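Local coordinates for protein dual oxidase maturation factor 1 (Mus musculus, PDB 6WXU) that is probably required for the maturation of the hydrogen-peroxide-producing enzyme DUOX1 and for its transport from the endoplasmic reticulum to the plasma membrane, at residues B[97-102]-B[155-160]. Sequence-based numbering, arbitrary orientation.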
loop_
_atom_site.group_PDB
_atom_site.type_symbol
_atom_site.label_atom_id
_atom_site.label_comp_id
_atom_site.label_asym_id
_atom_site.label_seq_id
_atom_site.Cartn_x
_atom_site.Cartn_y
_atom_site.Cartn_z
ATOM N N VAL B 97 -6.976 -28.641 -14.540
ATOM C CA VAL B 97 -7.914 -27.591 -14.191
ATOM C C VAL B 97 -8.836 -27.308 -15.373
ATOM O O VAL B 97 -8.697 -27.877 -16.451
ATOM C CB VAL B 97 -7.198 -26.302 -13.747
ATOM C CG1 VAL B 97 -6.594 -26.490 -12.387
ATOM C CG2 VAL B 97 -6.131 -25.939 -14.746
ATOM N N ASP B 98 -9.794 -26.413 -15.138
ATOM C CA ASP B 98 -10.712 -25.878 -16.139
ATOM C C ASP B 98 -10.557 -24.363 -16.123
ATOM O O ASP B 98 -11.215 -23.678 -15.340
ATOM C CB ASP B 98 -12.153 -26.270 -15.851
ATOM C CG ASP B 98 -12.407 -27.741 -16.037
ATOM O OD1 ASP B 98 -11.442 -28.482 -16.290
ATOM O OD2 ASP B 98 -13.578 -28.161 -15.932
ATOM N N VAL B 99 -9.697 -23.843 -16.985
ATOM C CA VAL B 99 -9.443 -22.408 -17.035
ATOM C C VAL B 99 -10.526 -21.732 -17.864
ATOM O O VAL B 99 -11.029 -22.291 -18.840
ATOM C CB VAL B 99 -8.041 -22.131 -17.607
ATOM C CG1 VAL B 99 -7.554 -20.772 -17.171
ATOM C CG2 VAL B 99 -7.074 -23.202 -17.170
ATOM N N GLY B 100 -10.887 -20.517 -17.479
ATOM C CA GLY B 100 -11.923 -19.786 -18.186
ATOM C C GLY B 100 -11.702 -18.295 -18.110
ATOM O O GLY B 100 -11.065 -17.788 -17.185
ATOM N N LEU B 101 -12.236 -17.587 -19.100
ATOM C CA LEU B 101 -12.197 -16.135 -19.163
ATOM C C LEU B 101 -13.614 -15.596 -19.249
ATOM O O LEU B 101 -14.491 -16.218 -19.848
ATOM C CB LEU B 101 -11.406 -15.642 -20.370
ATOM C CG LEU B 101 -9.939 -15.282 -20.196
ATOM C CD1 LEU B 101 -9.384 -14.823 -21.518
ATOM C CD2 LEU B 101 -9.792 -14.200 -19.161
ATOM N N GLN B 102 -13.830 -14.425 -18.658
ATOM C CA GLN B 102 -15.140 -13.784 -18.691
ATOM C C GLN B 102 -14.906 -12.279 -18.739
ATOM O O GLN B 102 -14.701 -11.651 -17.700
ATOM C CB GLN B 102 -15.975 -14.184 -17.487
ATOM C CG GLN B 102 -16.580 -15.563 -17.577
ATOM C CD GLN B 102 -17.425 -15.888 -16.379
ATOM O OE1 GLN B 102 -17.193 -15.374 -15.289
ATOM N NE2 GLN B 102 -18.423 -16.737 -16.571
ATOM N N LEU B 155 -2.206 -15.562 -13.100
ATOM C CA LEU B 155 -1.371 -14.390 -13.336
ATOM C C LEU B 155 -1.040 -14.218 -14.811
ATOM O O LEU B 155 -0.948 -13.086 -15.295
ATOM C CB LEU B 155 -0.091 -14.495 -12.513
ATOM C CG LEU B 155 -0.273 -14.508 -10.998
ATOM C CD1 LEU B 155 1.020 -14.856 -10.308
ATOM C CD2 LEU B 155 -0.766 -13.167 -10.528
ATOM N N TYR B 156 -0.872 -15.319 -15.537
ATOM C CA TYR B 156 -0.629 -15.253 -16.974
ATOM C C TYR B 156 -1.786 -14.573 -17.693
ATOM O O TYR B 156 -1.605 -13.568 -18.398
ATOM C CB TYR B 156 -0.411 -16.668 -17.499
ATOM C CG TYR B 156 -0.309 -16.807 -18.990
ATOM C CD1 TYR B 156 0.772 -16.298 -19.680
ATOM C CD2 TYR B 156 -1.275 -17.493 -19.704
ATOM C CE1 TYR B 156 0.874 -16.443 -21.037
ATOM C CE2 TYR B 156 -1.180 -17.643 -21.059
ATOM C CZ TYR B 156 -0.104 -17.118 -21.720
ATOM O OH TYR B 156 -0.001 -17.263 -23.077
ATOM N N LEU B 157 -2.995 -15.108 -17.522
ATOM C CA LEU B 157 -4.153 -14.504 -18.166
ATOM C C LEU B 157 -4.417 -13.102 -17.646
ATOM O O LEU B 157 -4.953 -12.264 -18.374
ATOM C CB LEU B 157 -5.384 -15.378 -17.962
ATOM C CG LEU B 157 -5.338 -16.744 -18.635
ATOM C CD1 LEU B 157 -6.651 -17.463 -18.441
ATOM C CD2 LEU B 157 -5.029 -16.586 -20.102
ATOM N N ALA B 158 -4.053 -12.821 -16.395
ATOM C CA ALA B 158 -4.305 -11.499 -15.842
ATOM C C ALA B 158 -3.354 -10.463 -16.409
ATOM O O ALA B 158 -3.716 -9.287 -16.508
ATOM C CB ALA B 158 -4.186 -11.530 -14.326
ATOM N N GLU B 159 -2.142 -10.865 -16.771
ATOM C CA GLU B 159 -1.194 -9.926 -17.342
ATOM C C GLU B 159 -1.354 -9.765 -18.841
ATOM O O GLU B 159 -0.803 -8.817 -19.404
ATOM C CB GLU B 159 0.238 -10.356 -17.047
ATOM C CG GLU B 159 0.762 -11.390 -18.001
ATOM C CD GLU B 159 2.265 -11.429 -18.028
ATOM O OE1 GLU B 159 2.888 -10.355 -17.905
ATOM O OE2 GLU B 159 2.828 -12.533 -18.163
ATOM N N LYS B 160 -2.073 -10.672 -19.502
ATOM C CA LYS B 160 -2.381 -10.453 -20.912
ATOM C C LYS B 160 -3.119 -9.137 -21.138
ATOM O O LYS B 160 -2.991 -8.535 -22.207
ATOM C CB LYS B 160 -3.208 -11.611 -21.462
ATOM C CG LYS B 160 -2.431 -12.880 -21.695
ATOM C CD LYS B 160 -1.468 -12.723 -22.840
ATOM C CE LYS B 160 -0.780 -14.027 -23.147
ATOM N NZ LYS B 160 0.101 -13.912 -24.330
#
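Leu157 reaches out from helix 152-159 and sets a single methyl, CD1, against two residues of strand 94-103, Val99 and Leu101. The closer approach is methyl to methyl, with Leu157 CD1 lying 3.7 Å from Val99 CG1. Val99 owes this to its chi1 of -157°, which turns CG1 anti to the backbone N and forward along the strand in the direction of Leu101, while CG2 is swung off and lies 5.9 Å from Leu157 CD1. The two side chains meet at a slant. On the other flank Leu157 CD1 comes to 4.3 Å from the branch carbon CG of Leu101, a looser touch. Val99 CG1 and Leu101 CG are 6.7 Å apart, so the leucine methyl fits between these two residues, both of which point toward the helix. Leu157 holds its CG anti to its own carbonyl carbon (chi1 -66°), and chi2 of -176° then extends CD1 toward the strand. The side chains bridge a gap in which the nearest CA atoms, those of Leu101 and Leu157, are 8.3 Å apart. Strand 94-103 is the middle member of a five-stranded antiparallel sheet in the predicted extracellular region, an arrangement resembling the claudin fold, in which a sheet stands on transmembrane helices; here the short helix 152-159 covers one face of it. The layer between them is apolar and buried, yet small, at 130 Å² with both sides summed. Leu101 also packs on Val108 and Ile110 of strand 108-111, and Leu157 on Leu236 of a loop, which widens the hydrophobic layer. Residues 155-160 also make polar contacts to the chain of another protein in the assembly, where acidic side chains accept a hydrogen bond from Tyr156 OH and a salt bridge from Lys160 NZ.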